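Local coordinates for UDP-N-acetylglucosamine 3-dehydrogenase (PDB 7BVJ), which catalyses the NAD(+)-dependent oxidation of the glucosamine 3-position of UDP-N-acetylglucosamine to a ketone, a step in the synthesis of the diamino sugar of lipid A, at residues A[124-127]-A[128-132]; A[163-166]-A[167-170]; A[15-18]-A[19-22]. One frame throughout, in Å; residues are numbered along the deposited sequence.

Contact 1 (A[124-127]-A[128-132]); sequences PAIQ and YLRQA
Ile126 and Arg130 meet one turn apart on helix 124-132, both through the backbone and through their aliphatic branches. The amide N of Arg130 donates to Ile126 O over 2.9 Å, with an N-H...O angle of 162°, and Arg130 CG lies against the same oxygen at 3.2 Å. Arg130 CG stands anti to its own carbonyl carbon (chi1 -69°), which lays the start of the chain back along the preceding turn; there CG comes within 4.2 Å of Ile126 CG2. Leu129 repeats the pattern: its N bonds to Ala125 O at 3.0 Å, while its CG rests 3.4 Å from that oxygen. The bonds from Tyr128 N to Pro124 O and from Gln131 N to Gln127 O complete four successive i to i+4 links.

Farther out, the side chains part by face. Ala125 and Leu129 pack on Val233 of strand 229-234, and Tyr128 on Leu240 and Ile242 of strand 239-245. Ile126 and Arg130 turn to helix 157-173, where they touch Leu168 and Leu171 respectively. Gln127 OE1 accepts a hydrogen bond from Arg266 NH2.

Across the two segments the hydrogen bonds are all backbone ones, and the side chains add carbon contacts. Backbone bonding thus holds the turn, while buried Ala125, Ile126 and Leu129 face the domain and exposed Gln127 finds its polar partner outside the helix.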
ATOM      1  N   PRO A 124     -10.738   1.764  -6.720  1.00 28.79           N
ATOM      2  CA  PRO A 124     -12.143   2.196  -6.861  1.00 23.63           C
ATOM      3  C   PRO A 124     -13.137   1.360  -6.059  1.00 28.63           C
ATOM      4  O   PRO A 124     -14.121   1.898  -5.528  1.00 27.57           O
ATOM      5  CB  PRO A 124     -12.391   2.076  -8.375  1.00 23.52           C
ATOM      6  CG  PRO A 124     -11.044   2.189  -9.006  1.00 31.00           C
ATOM      7  CD  PRO A 124     -10.044   1.642  -8.020  1.00 24.08           C
ATOM      8  N   ALA A 125     -12.908   0.050  -5.952  1.00 28.45           N
ATOM      9  CA  ALA A 125     -13.835  -0.787  -5.202  1.00 24.88           C
ATOM     10  C   ALA A 125     -13.801  -0.449  -3.720  1.00 23.74           C
ATOM     11  O   ALA A 125     -14.851  -0.405  -3.055  1.00 23.89           O
ATOM     12  CB  ALA A 125     -13.504  -2.262  -5.423  1.00 25.50           C
ATOM     13  N   ILE A 126     -12.610  -0.172  -3.192  1.00 21.95           N
ATOM     14  CA  ILE A 126     -12.497   0.140  -1.770  1.00 23.34           C
ATOM     15  C   ILE A 126     -13.108   1.508  -1.484  1.00 25.79           C
ATOM     16  O   ILE A 126     -13.771   1.704  -0.462  1.00 27.75           O
ATOM     17  CB  ILE A 126     -11.027   0.060  -1.314  1.00 23.23           C
ATOM     18  CG1 ILE A 126     -10.649  -1.356  -0.868  1.00 27.53           C
ATOM     19  CG2 ILE A 126     -10.802   0.952  -0.093  1.00 20.97           C
ATOM     20  CD1 ILE A 126     -11.054  -2.471  -1.792  1.00 30.01           C
ATOM     21  N   GLN A 127     -12.903   2.472  -2.380  1.00 24.96           N
ATOM     22  CA  GLN A 127     -13.503   3.784  -2.176  1.00 31.57           C
ATOM     23  C   GLN A 127     -15.019   3.680  -2.182  1.00 24.81           C
ATOM     24  O   GLN A 127     -15.693   4.275  -1.335  1.00 28.84           O
ATOM     25  CB  GLN A 127     -13.019   4.763  -3.250  1.00 31.55           C
ATOM     26  CG  GLN A 127     -13.603   6.181  -3.137  1.00 39.30           C
ATOM     27  CD  GLN A 127     -12.633   7.258  -3.626  1.00 53.51           C
ATOM     28  OE1 GLN A 127     -11.413   7.149  -3.437  1.00 57.60           O
ATOM     29  NE2 GLN A 127     -13.173   8.302  -4.262  1.00 51.55           N
ATOM     30  N   TYR A 128     -15.565   2.893  -3.114  1.00 28.04           N
ATOM     31  CA  TYR A 128     -17.008   2.715  -3.168  1.00 25.13           C
ATOM     32  C   TYR A 128     -17.533   2.065  -1.895  1.00 26.73           C
ATOM     33  O   TYR A 128     -18.577   2.472  -1.363  1.00 23.74           O
ATOM     34  CB  TYR A 128     -17.390   1.880  -4.389  1.00 24.08           C
ATOM     35  CG  TYR A 128     -18.892   1.695  -4.514  1.00 32.66           C
ATOM     36  CD1 TYR A 128     -19.533   0.627  -3.899  1.00 27.34           C
ATOM     37  CD2 TYR A 128     -19.664   2.593  -5.237  1.00 29.94           C
ATOM     38  CE1 TYR A 128     -20.886   0.457  -3.999  1.00 33.71           C
ATOM     39  CE2 TYR A 128     -21.023   2.427  -5.343  1.00 34.94           C
ATOM     40  CZ  TYR A 128     -21.626   1.358  -4.722  1.00 28.18           C
ATOM     41  OH  TYR A 128     -22.978   1.185  -4.831  1.00 38.00           O
ATOM     42  N   LEU A 129     -16.837   1.036  -1.403  1.00 24.20           N
ATOM     43  CA  LEU A 129     -17.327   0.322  -0.226  1.00 25.09           C
ATOM     44  C   LEU A 129     -17.207   1.181   1.024  1.00 23.83           C
ATOM     45  O   LEU A 129     -18.055   1.112   1.921  1.00 26.09           O
ATOM     46  CB  LEU A 129     -16.568  -1.000  -0.053  1.00 22.49           C
ATOM     47  CG  LEU A 129     -16.949  -2.098  -1.040  1.00 21.73           C
ATOM     48  CD1 LEU A 129     -15.932  -3.201  -1.003  1.00 23.77           C
ATOM     49  CD2 LEU A 129     -18.361  -2.600  -0.720  1.00 22.31           C
ATOM     50  N   ARG A 130     -16.161   2.001   1.104  1.00 22.52           N
ATOM     51  CA  ARG A 130     -16.072   2.933   2.219  1.00 27.31           C
ATOM     52  C   ARG A 130     -17.202   3.960   2.150  1.00 26.84           C
ATOM     53  O   ARG A 130     -17.805   4.288   3.176  1.00 27.69           O
ATOM     54  CB  ARG A 130     -14.693   3.611   2.246  1.00 29.43           C
ATOM     55  CG  ARG A 130     -13.521   2.650   2.626  1.00 29.20           C
ATOM     56  CD  ARG A 130     -12.256   3.412   3.047  1.00 23.58           C
ATOM     57  NE  ARG A 130     -12.328   3.931   4.412  1.00 30.36           N
ATOM     58  CZ  ARG A 130     -11.649   4.985   4.858  1.00 35.52           C
ATOM     59  NH1 ARG A 130     -10.835   5.643   4.042  1.00 30.73           N
ATOM     60  NH2 ARG A 130     -11.779   5.385   6.121  1.00 30.52           N
ATOM     61  N   GLN A 131     -17.525   4.454   0.946  1.00 24.27           N
ATOM     62  CA  GLN A 131     -18.600   5.435   0.840  1.00 27.25           C
ATOM     63  C   GLN A 131     -19.979   4.822   1.053  1.00 25.29           C
ATOM     64  O   GLN A 131     -20.925   5.555   1.359  1.00 27.74           O
ATOM     65  CB  GLN A 131     -18.547   6.139  -0.511  1.00 29.37           C
ATOM     66  CG  GLN A 131     -17.534   7.278  -0.549  1.00 39.91           C
ATOM     67  CD  GLN A 131     -18.016   8.543   0.164  1.00 54.12           C
ATOM     68  OE1 GLN A 131     -18.895   8.497   1.041  1.00 50.11           O
ATOM     69  NE2 GLN A 131     -17.443   9.686  -0.219  1.00 52.43           N
ATOM     70  N   ALA A 132     -20.115   3.498   0.918  1.00 26.02           N
ATOM     71  CA  ALA A 132     -21.389   2.848   1.219  1.00 24.58           C
ATOM     72  C   ALA A 132     -21.681   2.753   2.715  1.00 22.54           C
ATOM     73  O   ALA A 132     -22.832   2.496   3.079  1.00 26.46           O
ATOM     74  CB  ALA A 132     -21.439   1.452   0.597  1.00 20.73           C
TER

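Contact 2 (A[163-166]-A[167-170])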
ATOM      1  N   ILE A 163       0.651  -7.454   2.830  1.00 22.45           N
ATOM      2  CA  ILE A 163       0.489  -6.217   3.583  1.00 18.87           C
ATOM      3  C   ILE A 163      -0.633  -5.363   3.011  1.00 20.19           C
ATOM      4  O   ILE A 163      -1.260  -4.593   3.748  1.00 20.38           O
ATOM      5  CB  ILE A 163       1.826  -5.455   3.610  1.00 24.04           C
ATOM      6  CG1 ILE A 163       1.805  -4.368   4.685  1.00 22.94           C
ATOM      7  CG2 ILE A 163       2.117  -4.868   2.244  1.00 21.30           C
ATOM      8  CD1 ILE A 163       3.158  -3.901   5.090  1.00 27.00           C
ATOM      9  N   HIS A 164      -0.941  -5.515   1.715  1.00 21.86           N
ATOM     10  CA  HIS A 164      -2.083  -4.809   1.124  1.00 21.23           C
ATOM     11  C   HIS A 164      -3.378  -5.172   1.826  1.00 21.82           C
ATOM     12  O   HIS A 164      -4.140  -4.297   2.267  1.00 22.66           O
ATOM     13  CB  HIS A 164      -2.213  -5.144  -0.362  1.00 23.75           C
ATOM     14  CG  HIS A 164      -1.134  -4.553  -1.214  1.00 30.35           C
ATOM     15  ND1 HIS A 164      -0.873  -3.200  -1.248  1.00 25.80           N
ATOM     16  CD2 HIS A 164      -0.246  -5.130  -2.060  1.00 26.95           C
ATOM     17  CE1 HIS A 164       0.122  -2.967  -2.084  1.00 21.76           C
ATOM     18  NE2 HIS A 164       0.523  -4.120  -2.587  1.00 26.87           N
ATOM     19  N   ASP A 165      -3.652  -6.471   1.923  1.00 18.66           N
ATOM     20  CA  ASP A 165      -4.913  -6.911   2.492  1.00 18.59           C
ATOM     21  C   ASP A 165      -4.901  -6.845   4.010  1.00 18.73           C
ATOM     22  O   ASP A 165      -5.948  -6.599   4.615  1.00 21.49           O
ATOM     23  CB  ASP A 165      -5.227  -8.310   1.978  1.00 22.38           C
ATOM     24  CG  ASP A 165      -5.218  -8.359   0.459  1.00 27.85           C
ATOM     25  OD1 ASP A 165      -5.928  -7.531  -0.147  1.00 20.29           O
ATOM     26  OD2 ASP A 165      -4.471  -9.181  -0.125  1.00 26.89           O
ATOM     27  N   LEU A 166      -3.738  -6.999   4.640  1.00 17.73           N
ATOM     28  CA  LEU A 166      -3.650  -6.668   6.058  1.00 20.31           C
ATOM     29  C   LEU A 166      -4.067  -5.220   6.304  1.00 20.56           C
ATOM     30  O   LEU A 166      -4.854  -4.938   7.220  1.00 22.43           O
ATOM     31  CB  LEU A 166      -2.237  -6.934   6.573  1.00  9.85           C
ATOM     32  CG  LEU A 166      -1.866  -8.428   6.671  1.00 16.35           C
ATOM     33  CD1 LEU A 166      -0.337  -8.657   6.746  1.00 17.10           C
ATOM     34  CD2 LEU A 166      -2.571  -9.102   7.863  1.00 17.69           C
ATOM     35  N   ASP A 167      -3.578  -4.289   5.472  1.00 21.83           N
ATOM     36  CA  ASP A 167      -3.923  -2.886   5.653  1.00 21.58           C
ATOM     37  C   ASP A 167      -5.409  -2.649   5.417  1.00 19.81           C
ATOM     38  O   ASP A 167      -6.055  -1.933   6.185  1.00 21.54           O
ATOM     39  CB  ASP A 167      -3.087  -2.019   4.717  1.00 20.61           C
ATOM     40  CG  ASP A 167      -3.473  -0.552   4.790  1.00 21.31           C
ATOM     41  OD1 ASP A 167      -3.479   0.008   5.915  1.00 22.10           O
ATOM     42  OD2 ASP A 167      -3.783   0.029   3.721  1.00 19.70           O
ATOM     43  N   LEU A 168      -5.949  -3.223   4.338  1.00 17.06           N
ATOM     44  CA  LEU A 168      -7.371  -3.102   4.053  1.00 21.04           C
ATOM     45  C   LEU A 168      -8.202  -3.608   5.219  1.00 22.44           C
ATOM     46  O   LEU A 168      -9.199  -2.988   5.600  1.00 22.29           O
ATOM     47  CB  LEU A 168      -7.723  -3.877   2.784  1.00 15.95           C
ATOM     48  CG  LEU A 168      -7.242  -3.243   1.478  1.00 20.07           C
ATOM     49  CD1 LEU A 168      -7.518  -4.149   0.264  1.00 17.55           C
ATOM     50  CD2 LEU A 168      -7.866  -1.842   1.308  1.00 25.01           C
ATOM     51  N   THR A 169      -7.799  -4.740   5.788  1.00 25.16           N
ATOM     52  CA  THR A 169      -8.459  -5.294   6.960  1.00 18.74           C
ATOM     53  C   THR A 169      -8.478  -4.290   8.103  1.00 24.68           C
ATOM     54  O   THR A 169      -9.538  -3.997   8.688  1.00 21.80           O
ATOM     55  CB  THR A 169      -7.717  -6.557   7.381  1.00 16.51           C
ATOM     56  OG1 THR A 169      -7.870  -7.581   6.375  1.00 17.24           O
ATOM     57  CG2 THR A 169      -8.213  -7.010   8.738  1.00 16.98           C
ATOM     58  N   LEU A 170      -7.299  -3.761   8.450  1.00 22.25           N
ATOM     59  CA  LEU A 170      -7.251  -2.832   9.576  1.00 29.12           C
ATOM     60  C   LEU A 170      -8.088  -1.588   9.298  1.00 25.01           C
ATOM     61  O   LEU A 170      -8.701  -1.038  10.215  1.00 27.26           O
ATOM     62  CB  LEU A 170      -5.806  -2.455   9.910  1.00 19.94           C
ATOM     63  CG  LEU A 170      -4.953  -3.598  10.486  1.00 25.96           C
ATOM     64  CD1 LEU A 170      -3.484  -3.229  10.479  1.00 24.07           C
ATOM     65  CD2 LEU A 170      -5.383  -3.996  11.892  1.00 17.79           C
TER
HETATM   66  O   HOH W   1      -3.985  -1.387   1.350  1.00 22.11           O
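Asp165 O is gripped by two donors from Thr169: the backbone N at 2.9 Å and the hydroxyl OG1 at 2.8 Å, which reach it from opposite faces of the carbonyl plane. The hydroxyl can do so because OG1 is anti to the carbonyl carbon of Thr169 (chi1 -67°), turned back over the preceding turn, and the bond gives the buried hydroxyl a partner. Thr169 also packs on Ala207 and Leu209 of strand 206-215.

Leu168 lies across Asp165, its CD1 3.8 Å from Asp165 OD1; that carboxylate oxygen has its charged partner elsewhere, in a salt bridge with Arg144 NH2. Asp167 is turned differently, with CG anti to the backbone N (chi1 176°). Its OD2 receives a bond from a water at 2.8 Å, and the same water donates to His164 O at 3.1 Å, tying the carboxylate to the turn before it. Arg121 NE forms a salt bridge with the same OD2, which probably stabilises the buried charge. Leu168 N also bonds to His164 O, at 3.0 Å.

His164 is one of two residues suggested as the catalytic base; the other, Lys91, touches its side chain. The buried acids Asp165 and Asp167 stand one and three residues further on, along helix 157-173, which lies against the large mixed sheet of the C-terminal domain in this Gfo/Idh/MocA enzyme.

Contact 3 (A[15-18]-A[19-22]); sequences GRFH and AQKY
Gln20 sets its amide over one face of the Arg16 guanidinium, with Gln20 NE2 3.1 Å above the centre of that plane and the two planes 70° apart. Gln20 NE2 and Arg16 NH2 are both donors, so their 3.2 Å approach is not a hydrogen bond; their closeness is consistent with a shared acceptor, Glu45 OE2, which forms a salt bridge with Arg16 NE and accepts a hydrogen bond from Gln20 NE2. Arg16 reaches this place with CG anti to the backbone N (chi1 169°) and the chain extended as far as NE. An alanine here would remove the guanidinium, and is likely to deprive Glu45 of its charged mate and let the Gln20 amide turn.

The other end of the amide faces Phe17. The two side chains run side by side in the same direction, and Gln20 OE1 approaches the ring edge near its plane, 3.7 Å from Phe17 CD2, with amide and ring nearly perpendicular at 88°. Elsewhere on the helix His18 and Tyr22 come together: Tyr22 CE2 meets the edge of the His18 imidazole 4.4 Å from His18 ND1, while Tyr22 CD2 lies 3.1 Å from His18 O. Ser65 OG joins the two, hydrogen-bonded to both His18 ND1 and Tyr22 OH, and His18 NE2 bonds to Glu90.

Gly15, of the GxGxxG motif, touches NAD near the start of this helix. Helix 13-25 lies in the Rossmann beta-alpha-beta unit between strands 5-9 and 27-32: Ala19 packs on Val8 and Val31, Gln20 on Leu46 of helix 36-46, and Phe17 and His18 on Leu269 of helix 268-282.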
ATOM      1  N   GLY A  15       9.568   4.215  -8.896  1.00 19.94           N
ATOM      2  CA  GLY A  15       9.890   5.611  -8.656  1.00 22.73           C
ATOM      3  C   GLY A  15       9.722   6.457  -9.897  1.00 24.86           C
ATOM      4  O   GLY A  15       9.290   7.613  -9.815  1.00 23.41           O
ATOM      5  N   ARG A  16      10.044   5.892 -11.064  1.00 20.11           N
ATOM      6  CA  ARG A  16       9.819   6.596 -12.318  1.00 22.22           C
ATOM      7  C   ARG A  16       8.345   6.950 -12.505  1.00 22.56           C
ATOM      8  O   ARG A  16       8.022   8.058 -12.943  1.00 24.39           O
ATOM      9  CB  ARG A  16      10.332   5.745 -13.477  1.00 23.48           C
ATOM     10  CG  ARG A  16       9.928   6.250 -14.840  1.00 26.15           C
ATOM     11  CD  ARG A  16      10.750   5.579 -15.952  1.00 29.19           C
ATOM     12  NE  ARG A  16      10.218   5.855 -17.287  1.00 29.75           N
ATOM     13  CZ  ARG A  16       9.202   5.195 -17.838  1.00 37.34           C
ATOM     14  NH1 ARG A  16       8.595   4.219 -17.167  1.00 41.71           N
ATOM     15  NH2 ARG A  16       8.787   5.513 -19.060  1.00 35.13           N
ATOM     16  N   PHE A  17       7.435   6.021 -12.190  1.00 22.39           N
ATOM     17  CA  PHE A  17       6.003   6.311 -12.282  1.00 25.44           C
ATOM     18  C   PHE A  17       5.604   7.433 -11.331  1.00 19.37           C
ATOM     19  O   PHE A  17       4.817   8.317 -11.696  1.00 23.01           O
ATOM     20  CB  PHE A  17       5.179   5.048 -11.990  1.00 28.52           C
ATOM     21  CG  PHE A  17       5.347   3.962 -13.015  1.00 28.12           C
ATOM     22  CD1 PHE A  17       5.821   2.720 -12.653  1.00 31.28           C
ATOM     23  CD2 PHE A  17       5.053   4.193 -14.345  1.00 34.44           C
ATOM     24  CE1 PHE A  17       5.994   1.719 -13.601  1.00 40.55           C
ATOM     25  CE2 PHE A  17       5.222   3.199 -15.297  1.00 34.48           C
ATOM     26  CZ  PHE A  17       5.697   1.963 -14.926  1.00 34.70           C
ATOM     27  N   HIS A  18       6.126   7.401 -10.099  1.00 16.79           N
ATOM     28  CA  HIS A  18       5.911   8.529  -9.192  1.00 17.63           C
ATOM     29  C   HIS A  18       6.317   9.839  -9.855  1.00 21.09           C
ATOM     30  O   HIS A  18       5.595  10.848  -9.781  1.00 19.07           O
ATOM     31  CB  HIS A  18       6.708   8.365  -7.906  1.00 16.09           C
ATOM     32  CG  HIS A  18       6.070   7.490  -6.879  1.00 23.22           C
ATOM     33  ND1 HIS A  18       5.656   7.967  -5.656  1.00 24.45           N
ATOM     34  CD2 HIS A  18       5.863   6.155  -6.850  1.00 22.08           C
ATOM     35  CE1 HIS A  18       5.203   6.969  -4.926  1.00 17.77           C
ATOM     36  NE2 HIS A  18       5.312   5.860  -5.632  1.00 24.67           N
ATOM     37  N   ALA A  19       7.494   9.836 -10.492  1.00 15.60           N
ATOM     38  CA  ALA A  19       8.017  11.050 -11.118  1.00 21.07           C
ATOM     39  C   ALA A  19       7.119  11.527 -12.260  1.00 26.13           C
ATOM     40  O   ALA A  19       6.879  12.737 -12.410  1.00 25.25           O
ATOM     41  CB  ALA A  19       9.446  10.810 -11.617  1.00 17.64           C
ATOM     42  N   GLN A  20       6.610  10.589 -13.072  1.00 23.73           N
ATOM     43  CA  GLN A  20       5.683  10.960 -14.143  1.00 25.46           C
ATOM     44  C   GLN A  20       4.450  11.655 -13.579  1.00 26.66           C
ATOM     45  O   GLN A  20       4.005  12.686 -14.112  1.00 27.97           O
ATOM     46  CB  GLN A  20       5.264   9.730 -14.957  1.00 27.12           C
ATOM     47  CG  GLN A  20       6.402   9.013 -15.687  1.00 28.43           C
ATOM     48  CD  GLN A  20       5.946   7.797 -16.484  1.00 29.99           C
ATOM     49  OE1 GLN A  20       4.815   7.319 -16.332  1.00 40.68           O
ATOM     50  NE2 GLN A  20       6.824   7.293 -17.344  1.00 28.15           N
ATOM     51  N   LYS A  21       3.889  11.111 -12.491  1.00 25.79           N
ATOM     52  CA  LYS A  21       2.697  11.729 -11.899  1.00 21.51           C
ATOM     53  C   LYS A  21       3.000  13.142 -11.411  1.00 25.40           C
ATOM     54  O   LYS A  21       2.253  14.097 -11.699  1.00 32.11           O
ATOM     55  CB  LYS A  21       2.154  10.874 -10.742  1.00 28.95           C
ATOM     56  CG  LYS A  21       1.853   9.423 -11.070  1.00 24.83           C
ATOM     57  CD  LYS A  21       1.427   9.247 -12.523  1.00 30.86           C
ATOM     58  CE  LYS A  21       0.487   8.078 -12.690  1.00 32.07           C
ATOM     59  NZ  LYS A  21       1.185   6.867 -13.175  1.00 41.43           N
ATOM     60  N   TYR A  22       4.093  13.296 -10.656  1.00 28.47           N
ATOM     61  CA  TYR A  22       4.414  14.619 -10.131  1.00 23.95           C
ATOM     62  C   TYR A  22       4.610  15.618 -11.258  1.00 24.88           C
ATOM     63  O   TYR A  22       4.196  16.778 -11.145  1.00 30.11           O
ATOM     64  CB  TYR A  22       5.661  14.574  -9.258  1.00 25.75           C
ATOM     65  CG  TYR A  22       5.470  14.046  -7.844  1.00 22.74           C
ATOM     66  CD1 TYR A  22       4.767  14.774  -6.891  1.00 21.81           C
ATOM     67  CD2 TYR A  22       6.055  12.851  -7.452  1.00 22.44           C
ATOM     68  CE1 TYR A  22       4.629  14.312  -5.594  1.00 22.02           C
ATOM     69  CE2 TYR A  22       5.911  12.372  -6.164  1.00 24.83           C
ATOM     70  CZ  TYR A  22       5.200  13.107  -5.239  1.00 20.45           C
ATOM     71  OH  TYR A  22       5.053  12.630  -3.959  1.00 20.82           O
TER

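Overall arrangement
From the N terminus, contact 3 comes first, on the helix following the first strand of the parallel Rossmann sheet. Contacts 1 and 2 come later, on two successive helices of the C-terminal part separated by strand 139-147. Each lies within one continuous helix, so none closes a loop, and the three follow in series without nesting or crossing. Contacts 1 and 2 touch, Ile126 CG1 lying 3.6 Å from Leu168 CD2, which packs helix 124-132 on helix 157-173 beside the mixed sheet. Contact 3 stands apart, its nearest atoms about 11 Å from contact 2 and about 13 Å from contact 1, on the nucleotide-binding side of the enzyme.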